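Local coordinates for protein C-1-tetrahydrofolate synthase, cytoplasmic, putative (Trypanosoma brucei, PDB 4CJX) that probably oxidises methylenetetrahydrofolate with NADP+ and hydrolyses the methenyl product, linking two steps of one-carbon metabolism in a homodimeric enzyme, at residues Val97-Leu102 against Val131-Lys136; Ser169-Leu174 against Leu198-Leu203; Val180-Lys185 against Thr202-Glu207; Val188-Gly193 against Gly241-Glu246. One frame throughout, in Å; residues are numbered along the deposited sequence.

Along the chain, contact 1 closes before the other three open. It lies in the catalytic domain, beside three parallel strands, and is about 27 to 36 Å from the others, centre to centre. Contacts 2, 3 and 4 all fall in the NAD(P)-binding domain. Contacts 2 and 3, with centres about 10 Å apart, share Thr202 and Leu203 of helix 197-206, and Met172 links them by packing on Leu204. Contact 4 uses strand 186-190, which leads into that helix, and Val189 touches both Val200 and Leu204. Its segments alternate along the chain with those of contacts 2 and 3, so the three contacts interlock within what is probably one nucleotide-binding domain.

Contact 1: residues Val97-Leu102 against Val131-Lys136; sequences VTQEAL and VAALSK. Unlike the reference sequence in segment 97-102: Ala101 (reference Thr).
Gln99 and Leu102, on the first turn of helix 99-110, lean against Ala132 and Ala133 of the short helix 130-134 in the catalytic domain. Helix 99-110 is the crossover between parallel strands 87-93 and 117-120, and the two helices meet near the N-terminal end of helix 99-110. Just before the helix, Val97 gives its carbonyl oxygen to the side chain of His127. Thr98 is the N-cap: its OG1 accepts from Ala101 N at 3.0 Å, with an N-H...O angle of 158°. Gln99 then spans the gap. Its CG is anti to the backbone nitrogen (chi1 -168°) and the chain bends at the next bond (chi2 73°), which carries the amide across to the second helix. There NE2 rests on the methyl group of Ala133, 3.5 Å from its CB, and lies 3.8 Å from Ala132 CB. Neither approach is a hydrogen bond. The polar partners of the amide lie elsewhere: OE1 accepts from Asp129 N, and NE2 hydrogen-bonds to Glu103 OE2 one turn along its own helix. With OE1 and NE2 both hydrogen-bonded, the amide is probably held in one orientation. Arg159 of the second subunit packs on Ala132, bringing the dimer partner to this corner. Last in the segment comes buried Leu102, which turns one branch inward and sets CD2 3.8 Å from Ala133 CB.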
loop_
_atom_site.group_PDB
_atom_site.type_symbol
_atom_site.label_atom_id
_atom_site.label_comp_id
_atom_site.label_asym_id
_atom_site.label_seq_id
_atom_site.Cartn_x
_atom_site.Cartn_y
_atom_site.Cartn_z
ATOM N N VAL B 97 25.954 16.735 -3.959
ATOM C CA VAL B 97 25.561 17.126 -2.614
ATOM C C VAL B 97 25.749 15.991 -1.586
ATOM O O VAL B 97 25.486 14.820 -1.863
ATOM C CB VAL B 97 24.141 17.746 -2.585
ATOM C CG1 VAL B 97 23.064 16.715 -2.917
ATOM C CG2 VAL B 97 23.887 18.426 -1.241
ATOM N N THR B 98 26.264 16.354 -0.415
ATOM C CA THR B 98 26.455 15.400 0.671
ATOM C C THR B 98 25.107 15.103 1.323
ATOM O O THR B 98 24.193 15.926 1.274
ATOM C CB THR B 98 27.393 15.974 1.743
ATOM O OG1 THR B 98 26.804 17.157 2.299
ATOM C CG2 THR B 98 28.754 16.311 1.153
ATOM N N GLN B 99 24.986 13.933 1.936
ATOM C CA GLN B 99 23.786 13.598 2.664
ATOM C C GLN B 99 23.462 14.740 3.627
ATOM O O GLN B 99 22.322 15.218 3.665
ATOM C CB GLN B 99 23.965 12.281 3.430
ATOM C CG GLN B 99 22.678 11.688 4.002
ATOM C CD GLN B 99 21.774 11.082 2.938
ATOM O OE1 GLN B 99 22.250 10.537 1.935
ATOM N NE2 GLN B 99 20.458 11.160 3.158
ATOM N N GLU B 100 24.478 15.199 4.367
ATOM C CA GLU B 100 24.285 16.199 5.417
ATOM C C GLU B 100 23.779 17.526 4.880
ATOM O O GLU B 100 22.878 18.124 5.466
ATOM C CB GLU B 100 25.581 16.459 6.192
ATOM C CG GLU B 100 25.430 17.571 7.225
ATOM C CD GLU B 100 26.735 18.011 7.821
ATOM O OE1 GLU B 100 27.768 17.949 7.119
ATOM O OE2 GLU B 100 26.728 18.438 8.995
ATOM N N ALA B 101 24.381 18.003 3.795
ATOM C CA ALA B 101 23.955 19.262 3.179
ATOM C C ALA B 101 22.497 19.201 2.698
ATOM O O ALA B 101 21.740 20.153 2.888
ATOM C CB ALA B 101 24.890 19.633 2.035
ATOM N N LEU B 102 22.094 18.075 2.112
ATOM C CA LEU B 102 20.709 17.901 1.662
ATOM C C LEU B 102 19.717 17.915 2.833
ATOM O O LEU B 102 18.701 18.588 2.789
ATOM C CB LEU B 102 20.563 16.601 0.852
ATOM C CG LEU B 102 19.147 16.198 0.411
ATOM C CD1 LEU B 102 18.460 17.319 -0.354
ATOM C CD2 LEU B 102 19.158 14.933 -0.440
ATOM N N VAL B 131 15.682 7.408 1.395
ATOM C CA VAL B 131 14.725 7.239 2.481
ATOM C C VAL B 131 15.111 8.129 3.659
ATOM O O VAL B 131 14.289 8.885 4.187
ATOM C CB VAL B 131 14.636 5.760 2.904
ATOM C CG1 VAL B 131 13.839 5.596 4.197
ATOM C CG2 VAL B 131 14.003 4.949 1.779
ATOM N N ALA B 132 16.376 8.055 4.048
ATOM C CA ALA B 132 16.901 8.884 5.119
ATOM C C ALA B 132 16.562 10.349 4.869
ATOM O O ALA B 132 15.889 10.989 5.684
ATOM C CB ALA B 132 18.410 8.704 5.229
ATOM N N ALA B 133 16.995 10.857 3.725
ATOM C CA ALA B 133 16.800 12.258 3.371
ATOM C C ALA B 133 15.321 12.659 3.374
ATOM O O ALA B 133 14.948 13.659 3.996
ATOM C CB ALA B 133 17.440 12.565 2.015
ATOM N N LEU B 134 14.479 11.867 2.708
ATOM C CA LEU B 134 13.046 12.175 2.652
ATOM C C LEU B 134 12.407 12.172 4.046
ATOM O O LEU B 134 11.508 12.962 4.337
ATOM C CB LEU B 134 12.321 11.189 1.719
ATOM C CG LEU B 134 12.646 11.318 0.220
ATOM C CD1 LEU B 134 11.993 10.188 -0.584
ATOM C CD2 LEU B 134 12.195 12.661 -0.325
ATOM N N SER B 135 12.907 11.308 4.920
ATOM C CA SER B 135 12.372 11.181 6.282
ATOM C C SER B 135 12.577 12.431 7.152
ATOM O O SER B 135 12.010 12.526 8.233
ATOM C CB SER B 135 12.994 9.971 6.982
ATOM O OG SER B 135 14.301 10.256 7.482
ATOM N N LYS B 136 13.380 13.387 6.689
ATOM C CA LYS B 136 13.628 14.615 7.456
ATOM C C LYS B 136 12.537 15.634 7.224
ATOM O O LYS B 136 12.411 16.598 7.995
ATOM C CB LYS B 136 14.971 15.226 7.063
ATOM C CG LYS B 136 16.179 14.346 7.368
ATOM C CD LYS B 136 16.419 14.186 8.867
#

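Contact 2: residues Ser169-Leu174 against Leu198-Leu203; sequences SAVMEL and LPVATL
The helical turn that carries Val171 and Met172 has Glu173 N donating to Ser169 O at 2.9 Å, among the shortest polar bonds of this otherwise apolar contact. In the partner helix, Leu203 N donates to Pro199 O at 3.0 Å in the turn that carries Val200. Helices 166-178 and 197-206 lie side by side, their axes 9.9 Å apart where closest and inclined at 41°, and they mesh through Val171, Met172, Val200 and Leu203. Val171 and Val200 meet nearly at right angles, the first presenting CG1 and the second CG2, 3.8 Å apart. Val200 holds CG1 between its own backbone nitrogen and carbonyl carbon (chi1 88°), and this places CG2 anti to the nitrogen, against Val171. Met172 forms the other half of the patch. Bent at two successive bonds, it curls across Leu203 rather than reaching straight out: its CG lies 3.9 Å from Leu203 CD1, its SD lies 4.1 Å from Leu203 CB, and the same sulfur is 4.3 Å from Val200 CG2. Met172 thus crosses Leu203 obliquely and touches both partners. Ala168, one residue before the first segment, closes the patch against Val200 and Leu203, while helix 296-316 packs on Ser169 and Ala170. Ala196, which binds NADP+, lies close to Val200, about 6 Å away between side chains. Such helices, packed beside a parallel sheet and tied to it through strand 186-190, are typical of the Rossmann-type nucleotide-binding domain.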
loop_
_atom_site.group_PDB
_atom_site.type_symbol
_atom_site.label_atom_id
_atom_site.label_comp_id
_atom_site.label_asym_id
_atom_site.label_seq_id
_atom_site.Cartn_x
_atom_site.Cartn_y
_atom_site.Cartn_z
ATOM N N SER B 169 -2.922 11.567 -7.696
ATOM C CA SER B 169 -4.029 12.487 -7.626
ATOM C C SER B 169 -4.513 13.000 -9.012
ATOM O O SER B 169 -5.714 13.143 -9.251
ATOM C CB SER B 169 -3.596 13.639 -6.775
ATOM O OG SER B 169 -4.696 14.407 -6.459
ATOM N N ALA B 170 -3.557 13.315 -9.885
ATOM C CA ALA B 170 -3.826 13.781 -11.227
ATOM C C ALA B 170 -4.575 12.711 -12.035
ATOM O O ALA B 170 -5.481 13.051 -12.765
ATOM C CB ALA B 170 -2.529 14.144 -11.927
ATOM N N VAL B 171 -4.203 11.439 -11.876
ATOM C CA VAL B 171 -4.887 10.346 -12.555
ATOM C C VAL B 171 -6.338 10.308 -12.140
ATOM O O VAL B 171 -7.242 10.197 -12.992
ATOM C CB VAL B 171 -4.246 8.975 -12.257
ATOM C CG1 VAL B 171 -5.151 7.855 -12.708
ATOM C CG2 VAL B 171 -2.891 8.858 -12.940
ATOM N N MET B 172 -6.567 10.394 -10.828
ATOM C CA MET B 172 -7.924 10.316 -10.315
ATOM C C MET B 172 -8.724 11.523 -10.802
ATOM O O MET B 172 -9.897 11.399 -11.161
ATOM C CB MET B 172 -7.949 10.211 -8.766
ATOM C CG MET B 172 -7.321 8.950 -8.186
ATOM S SD MET B 172 -7.805 7.415 -8.995
ATOM C CE MET B 172 -9.456 7.132 -8.358
ATOM N N GLU B 173 -8.075 12.682 -10.870
ATOM C CA GLU B 173 -8.731 13.883 -11.388
ATOM C C GLU B 173 -9.095 13.748 -12.882
ATOM O O GLU B 173 -10.157 14.212 -13.312
ATOM C CB GLU B 173 -7.844 15.113 -11.150
ATOM C CG GLU B 173 -8.336 16.420 -11.764
ATOM C CD GLU B 173 -9.612 16.981 -11.128
ATOM O OE1 GLU B 173 -10.012 16.565 -10.018
ATOM O OE2 GLU B 173 -10.218 17.859 -11.774
ATOM N N LEU B 174 -8.216 13.136 -13.668
ATOM C CA LEU B 174 -8.524 12.920 -15.068
ATOM C C LEU B 174 -9.646 11.888 -15.270
ATOM O O LEU B 174 -10.472 12.075 -16.149
ATOM C CB LEU B 174 -7.263 12.566 -15.853
ATOM C CG LEU B 174 -6.345 13.792 -15.969
ATOM C CD1 LEU B 174 -5.033 13.402 -16.583
ATOM C CD2 LEU B 174 -6.958 14.906 -16.788
ATOM N N LEU B 198 2.107 2.871 -7.392
ATOM C CA LEU B 198 1.791 2.353 -6.064
ATOM C C LEU B 198 0.545 3.029 -5.468
ATOM O O LEU B 198 -0.475 2.375 -5.264
ATOM C CB LEU B 198 3.017 2.473 -5.158
ATOM C CG LEU B 198 2.872 1.960 -3.720
ATOM C CD1 LEU B 198 3.182 0.474 -3.614
ATOM C CD2 LEU B 198 3.790 2.731 -2.792
ATOM N N PRO B 199 0.592 4.356 -5.245
ATOM C CA PRO B 199 -0.586 4.980 -4.628
ATOM C C PRO B 199 -1.874 4.874 -5.463
ATOM O O PRO B 199 -2.964 4.682 -4.917
ATOM C CB PRO B 199 -0.159 6.446 -4.411
ATOM C CG PRO B 199 1.067 6.632 -5.224
ATOM C CD PRO B 199 1.714 5.296 -5.389
ATOM N N VAL B 200 -1.749 4.970 -6.766
ATOM C CA VAL B 200 -2.938 4.946 -7.623
ATOM C C VAL B 200 -3.732 3.600 -7.597
ATOM O O VAL B 200 -4.952 3.598 -7.666
ATOM C CB VAL B 200 -2.588 5.376 -9.061
ATOM C CG1 VAL B 200 -2.155 4.191 -9.905
ATOM C CG2 VAL B 200 -3.797 6.044 -9.703
ATOM N N ALA B 201 -3.023 2.482 -7.493
ATOM C CA ALA B 201 -3.654 1.185 -7.379
ATOM C C ALA B 201 -4.560 1.166 -6.134
ATOM O O ALA B 201 -5.705 0.713 -6.204
ATOM C CB ALA B 201 -2.606 0.090 -7.296
ATOM N N THR B 202 -4.046 1.729 -5.037
ATOM C CA THR B 202 -4.790 1.857 -3.792
ATOM C C THR B 202 -6.015 2.711 -3.947
ATOM O O THR B 202 -7.073 2.346 -3.440
ATOM C CB THR B 202 -3.957 2.473 -2.660
ATOM O OG1 THR B 202 -2.823 1.645 -2.406
ATOM C CG2 THR B 202 -4.815 2.591 -1.345
ATOM N N LEU B 203 -5.880 3.850 -4.622
ATOM C CA LEU B 203 -7.001 4.758 -4.750
ATOM C C LEU B 203 -8.059 4.166 -5.648
ATOM O O LEU B 203 -9.246 4.357 -5.395
ATOM C CB LEU B 203 -6.559 6.115 -5.297
ATOM C CG LEU B 203 -5.649 6.918 -4.360
ATOM C CD1 LEU B 203 -5.078 8.121 -5.107
ATOM C CD2 LEU B 203 -6.375 7.339 -3.104
#

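Contact 3: residues Val180-Lys185 against Thr202-Glu207; sequences VEICGK and TLLANE
Cys183 and Glu207 bring their backbones to 5.7 Å between CA atoms, where a type II beta turn from Ile182 to Lys185, in the loop entering strand 186-190, meets the end of helix 197-206, the next helix of the Rossmann-type NAD(P)-binding domain. The turn is closed by Lys185 N donating to Ile182 O at 3.1 Å, and Gly184 takes the positive phi (85°) of its third position. On the helix side, Glu207 N makes only weak bonds back to Leu203 O and Leu204 O. Glu207 O comes 3.3 Å from Cys183 CA, a CA-H...O contact with an angle of 123° at the hydrogen, and it also lies 3.6 Å from Cys183 CB. The Cys183 side chain is about 9 Å from a bound NADP. Ile182 supplies the apolar part. Its CG2, anti to the backbone nitrogen, presses on Glu207 CB at 3.5 Å, so the glutamate contributes its aliphatic root rather than its carboxylate. The other branch, CG1-CD1, extends toward Met172 of helix 166-178, and CD1 stands 4.4 Å from Leu204 CD2. Met172 also packs on Leu204 and Glu207, and Ile232 backs Ile182. Gly184 and Lys185 pair with Asp208 and Thr210 through backbone hydrogen bonds, where strands 186-190 and 210-214 begin to run together. With no conventional hydrogen bond across, apolar packing and one bent C-H...O approach join the segments, and backbone bonds alongside add to the hold.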
loop_
_atom_site.group_PDB
_atom_site.type_symbol
_atom_site.label_atom_id
_atom_site.label_comp_id
_atom_site.label_asym_id
_atom_site.label_seq_id
_atom_site.Cartn_x
_atom_site.Cartn_y
_atom_site.Cartn_z
ATOM N N VAL B 180 -16.040 8.384 -16.251
ATOM C CA VAL B 180 -16.254 6.928 -16.322
ATOM C C VAL B 180 -16.548 6.293 -14.947
ATOM O O VAL B 180 -16.035 6.736 -13.910
ATOM C CB VAL B 180 -15.076 6.166 -16.959
ATOM C CG1 VAL B 180 -14.824 6.687 -18.378
ATOM C CG2 VAL B 180 -13.830 6.238 -16.096
ATOM N N GLU B 181 -17.378 5.259 -14.957
ATOM C CA GLU B 181 -17.639 4.486 -13.755
ATOM C C GLU B 181 -16.375 3.696 -13.403
ATOM O O GLU B 181 -15.668 3.232 -14.288
ATOM C CB GLU B 181 -18.840 3.552 -13.996
ATOM C CG GLU B 181 -19.271 2.737 -12.782
ATOM C CD GLU B 181 -19.905 3.571 -11.673
ATOM O OE1 GLU B 181 -20.530 4.619 -11.967
ATOM O OE2 GLU B 181 -19.803 3.168 -10.486
ATOM N N ILE B 182 -16.087 3.572 -12.115
ATOM C CA ILE B 182 -14.945 2.794 -11.635
ATOM C C ILE B 182 -15.361 1.538 -10.840
ATOM O O ILE B 182 -14.726 0.491 -10.959
ATOM C CB ILE B 182 -14.007 3.681 -10.786
ATOM C CG1 ILE B 182 -13.353 4.737 -11.684
ATOM C CG2 ILE B 182 -12.927 2.852 -10.107
ATOM C CD1 ILE B 182 -12.528 5.753 -10.933
ATOM N N CYS B 183 -16.410 1.661 -10.034
ATOM C CA CYS B 183 -16.916 0.577 -9.196
ATOM C C CYS B 183 -17.333 -0.659 -10.000
ATOM O O CYS B 183 -18.137 -0.564 -10.920
ATOM C CB CYS B 183 -18.125 1.085 -8.400
ATOM S SG CYS B 183 -18.884 -0.154 -7.325
ATOM N N GLY B 184 -16.768 -1.812 -9.674
ATOM C CA GLY B 184 -17.095 -3.040 -10.392
ATOM C C GLY B 184 -16.281 -3.248 -11.659
ATOM O O GLY B 184 -16.404 -4.278 -12.298
ATOM N N LYS B 185 -15.441 -2.281 -12.027
ATOM C CA LYS B 185 -14.699 -2.337 -13.285
ATOM C C LYS B 185 -13.351 -2.985 -13.091
ATOM O O LYS B 185 -12.796 -2.999 -11.975
ATOM C CB LYS B 185 -14.493 -0.932 -13.845
ATOM C CG LYS B 185 -15.780 -0.191 -14.107
ATOM C CD LYS B 185 -16.700 -0.987 -15.031
ATOM C CE LYS B 185 -17.829 -0.110 -15.529
ATOM N NZ LYS B 185 -18.597 -0.796 -16.593
ATOM N N THR B 202 -4.046 1.729 -5.037
ATOM C CA THR B 202 -4.790 1.857 -3.792
ATOM C C THR B 202 -6.015 2.711 -3.947
ATOM O O THR B 202 -7.073 2.346 -3.440
ATOM C CB THR B 202 -3.957 2.473 -2.660
ATOM O OG1 THR B 202 -2.823 1.645 -2.406
ATOM C CG2 THR B 202 -4.815 2.591 -1.345
ATOM N N LEU B 203 -5.880 3.850 -4.622
ATOM C CA LEU B 203 -7.001 4.758 -4.750
ATOM C C LEU B 203 -8.059 4.166 -5.648
ATOM O O LEU B 203 -9.246 4.357 -5.395
ATOM C CB LEU B 203 -6.559 6.115 -5.297
ATOM C CG LEU B 203 -5.649 6.918 -4.360
ATOM C CD1 LEU B 203 -5.078 8.121 -5.107
ATOM C CD2 LEU B 203 -6.375 7.339 -3.104
ATOM N N LEU B 204 -7.632 3.427 -6.685
ATOM C CA LEU B 204 -8.584 2.736 -7.577
ATOM C C LEU B 204 -9.375 1.626 -6.860
ATOM O O LEU B 204 -10.611 1.549 -6.993
ATOM C CB LEU B 204 -7.855 2.220 -8.816
ATOM C CG LEU B 204 -7.390 3.386 -9.701
ATOM C CD1 LEU B 204 -6.332 2.946 -10.685
ATOM C CD2 LEU B 204 -8.577 3.987 -10.435
ATOM N N ALA B 205 -8.688 0.799 -6.080
ATOM C CA ALA B 205 -9.363 -0.221 -5.276
ATOM C C ALA B 205 -10.339 0.384 -4.240
ATOM O O ALA B 205 -11.412 -0.177 -4.018
ATOM C CB ALA B 205 -8.330 -1.128 -4.592
ATOM N N ASN B 206 -9.978 1.524 -3.623
ATOM C CA ASN B 206 -10.914 2.237 -2.727
ATOM C C ASN B 206 -12.219 2.619 -3.415
ATOM O O ASN B 206 -13.245 2.669 -2.767
ATOM C CB ASN B 206 -10.296 3.505 -2.137
ATOM C CG ASN B 206 -9.147 3.218 -1.174
ATOM O OD1 ASN B 206 -8.900 2.086 -0.793
ATOM N ND2 ASN B 206 -8.453 4.266 -0.767
ATOM N N GLU B 207 -12.185 2.878 -4.716
ATOM C CA GLU B 207 -13.405 3.125 -5.510
ATOM C C GLU B 207 -14.090 1.821 -5.966
ATOM O O GLU B 207 -14.959 1.869 -6.842
ATOM C CB GLU B 207 -13.103 3.953 -6.776
ATOM C CG GLU B 207 -12.421 5.279 -6.555
ATOM C CD GLU B 207 -13.277 6.288 -5.824
ATOM O OE1 GLU B 207 -14.517 6.268 -5.978
ATOM O OE2 GLU B 207 -12.713 7.105 -5.066
#

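Contact 4: residues Val188-Gly193 against Gly241-Glu246; sequences VVLGRG and GLVRGE
Leu190, at the end of strand 186-190, makes the whole contact through one methyl group: its CD2 lies 3.8 Å from Leu242 CD2 and 3.9 Å from Val243 CG2. The two partners are consecutive in the loop after strand 232-235, and both turn their side chains toward the strand, so the leucine methyl sits against a pair of branches. Leu190 has CG anti to its carbonyl carbon (chi1 -57°), and its chi2 of 91° is about 30° off a staggered value, with CD2 toward the loop. All three side chains are buried. No polar bond joins the segments directly. One step further out, Arg244 braces the loop from within: its NH1 donates to Leu242 O at 2.9 Å with an N-H...O angle of 152°. The oxygen lies in the guanidinium plane, while the donor is tilted from the plane of the carbonyl. On the strand side, the chain runs into the loop with Gly191 and Gly193 that precedes helix 197-206, consistent with the nucleotide-binding turn of a Rossmann-type domain. Between the glycines stands Arg192, which binds NADP+ in this protein and whose NH1 donates to Asn206 OD1 of the second subunit. Ser216, another NADP+-binding residue, comes within about 4 Å of Leu242 between side chains. Around the cluster, Val233 and Ser235 of strand 232-235 lie beside Leu190, and that strand pairs with 186-190 through backbone hydrogen bonds. Ile223 of helix 220-228 packs on Leu190, while Val189, on the sheet's other face, packs on helix 197-206.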
loop_
_atom_site.group_PDB
_atom_site.type_symbol
_atom_site.label_atom_id
_atom_site.label_comp_id
_atom_site.label_asym_id
_atom_site.label_seq_id
_atom_site.Cartn_x
_atom_site.Cartn_y
_atom_site.Cartn_z
ATOM N N VAL B 188 -6.239 -2.077 -14.779
ATOM C CA VAL B 188 -4.823 -2.437 -14.750
ATOM C C VAL B 188 -3.968 -1.196 -14.558
ATOM O O VAL B 188 -4.158 -0.172 -15.231
ATOM C CB VAL B 188 -4.303 -3.219 -15.983
ATOM C CG1 VAL B 188 -4.495 -2.462 -17.273
ATOM C CG2 VAL B 188 -2.819 -3.516 -15.834
ATOM N N VAL B 189 -3.046 -1.307 -13.615
ATOM C CA VAL B 189 -2.043 -0.307 -13.357
ATOM C C VAL B 189 -0.721 -0.970 -13.762
ATOM O O VAL B 189 -0.386 -2.034 -13.245
ATOM C CB VAL B 189 -1.991 0.057 -11.857
ATOM C CG1 VAL B 189 -0.921 1.093 -11.587
ATOM C CG2 VAL B 189 -3.317 0.622 -11.409
ATOM N N LEU B 190 0.004 -0.354 -14.693
ATOM C CA LEU B 190 1.337 -0.802 -15.067
ATOM C C LEU B 190 2.364 0.089 -14.340
ATOM O O LEU B 190 2.344 1.341 -14.472
ATOM C CB LEU B 190 1.529 -0.724 -16.579
ATOM C CG LEU B 190 0.519 -1.521 -17.436
ATOM C CD1 LEU B 190 -0.680 -0.658 -17.796
ATOM C CD2 LEU B 190 1.149 -2.146 -18.696
ATOM N N GLY B 191 3.246 -0.547 -13.580
ATOM C CA GLY B 191 4.250 0.165 -12.789
ATOM C C GLY B 191 3.805 0.352 -11.356
ATOM O O GLY B 191 2.619 0.360 -11.055
ATOM N N ARG B 192 4.767 0.478 -10.457
ATOM C CA ARG B 192 4.476 0.551 -9.039
ATOM C C ARG B 192 5.372 1.594 -8.362
ATOM O O ARG B 192 5.848 1.377 -7.256
ATOM C CB ARG B 192 4.660 -0.840 -8.421
ATOM C CG ARG B 192 4.004 -1.031 -7.074
ATOM C CD ARG B 192 3.730 -2.498 -6.819
ATOM N NE ARG B 192 3.328 -2.727 -5.452
ATOM C CZ ARG B 192 4.142 -3.010 -4.433
ATOM N NH1 ARG B 192 5.450 -3.103 -4.590
ATOM N NH2 ARG B 192 3.617 -3.204 -3.223
ATOM N N GLY B 193 5.530 2.749 -9.004
ATOM C CA GLY B 193 6.325 3.843 -8.451
ATOM C C GLY B 193 5.697 4.514 -7.225
ATOM O O GLY B 193 4.480 4.705 -7.162
ATOM N N GLY B 241 5.839 2.903 -25.786
ATOM C CA GLY B 241 5.259 1.874 -26.637
ATOM C C GLY B 241 4.988 0.561 -25.938
ATOM O O GLY B 241 4.804 -0.461 -26.592
ATOM N N LEU B 242 4.952 0.572 -24.608
ATOM C CA LEU B 242 4.720 -0.650 -23.874
ATOM C C LEU B 242 3.299 -1.159 -24.119
ATOM O O LEU B 242 3.114 -2.338 -24.370
ATOM C CB LEU B 242 4.919 -0.437 -22.368
ATOM C CG LEU B 242 4.504 -1.606 -21.467
ATOM C CD1 LEU B 242 5.414 -2.783 -21.754
ATOM C CD2 LEU B 242 4.615 -1.222 -19.992
ATOM N N VAL B 243 2.318 -0.273 -24.002
ATOM C CA VAL B 243 0.920 -0.643 -24.185
ATOM C C VAL B 243 0.525 -0.502 -25.650
ATOM O O VAL B 243 0.248 0.605 -26.132
ATOM C CB VAL B 243 -0.031 0.179 -23.286
ATOM C CG1 VAL B 243 -1.488 -0.241 -23.488
ATOM C CG2 VAL B 243 0.388 0.028 -21.826
ATOM N N ARG B 244 0.495 -1.645 -26.332
ATOM C CA ARG B 244 0.022 -1.737 -27.714
ATOM C C ARG B 244 -1.427 -1.327 -27.847
ATOM O O ARG B 244 -2.259 -1.718 -27.059
ATOM C CB ARG B 244 0.176 -3.153 -28.230
ATOM C CG ARG B 244 1.542 -3.481 -28.807
ATOM C CD ARG B 244 2.621 -3.448 -27.757
ATOM N NE ARG B 244 3.761 -4.316 -28.067
ATOM C CZ ARG B 244 4.794 -4.519 -27.233
ATOM N NH1 ARG B 244 4.841 -3.927 -26.018
ATOM N NH2 ARG B 244 5.789 -5.325 -27.610
ATOM N N GLY B 245 -1.728 -0.541 -28.868
ATOM C CA GLY B 245 -3.082 -0.105 -29.110
ATOM C C GLY B 245 -4.113 -1.198 -29.286
ATOM O O GLY B 245 -5.277 -1.040 -28.871
ATOM N N GLU B 246 -3.688 -2.303 -29.899
ATOM C CA GLU B 246 -4.607 -3.375 -30.267
ATOM C C GLU B 246 -4.988 -4.198 -29.043
ATOM O O GLU B 246 -5.902 -4.975 -29.102
ATOM C CB GLU B 246 -4.012 -4.289 -31.353
ATOM C CG GLU B 246 -2.609 -4.819 -31.053
ATOM C CD GLU B 246 -1.449 -3.924 -31.561
ATOM O OE1 GLU B 246 -1.599 -2.660 -31.716
ATOM O OE2 GLU B 246 -0.347 -4.512 -31.785
#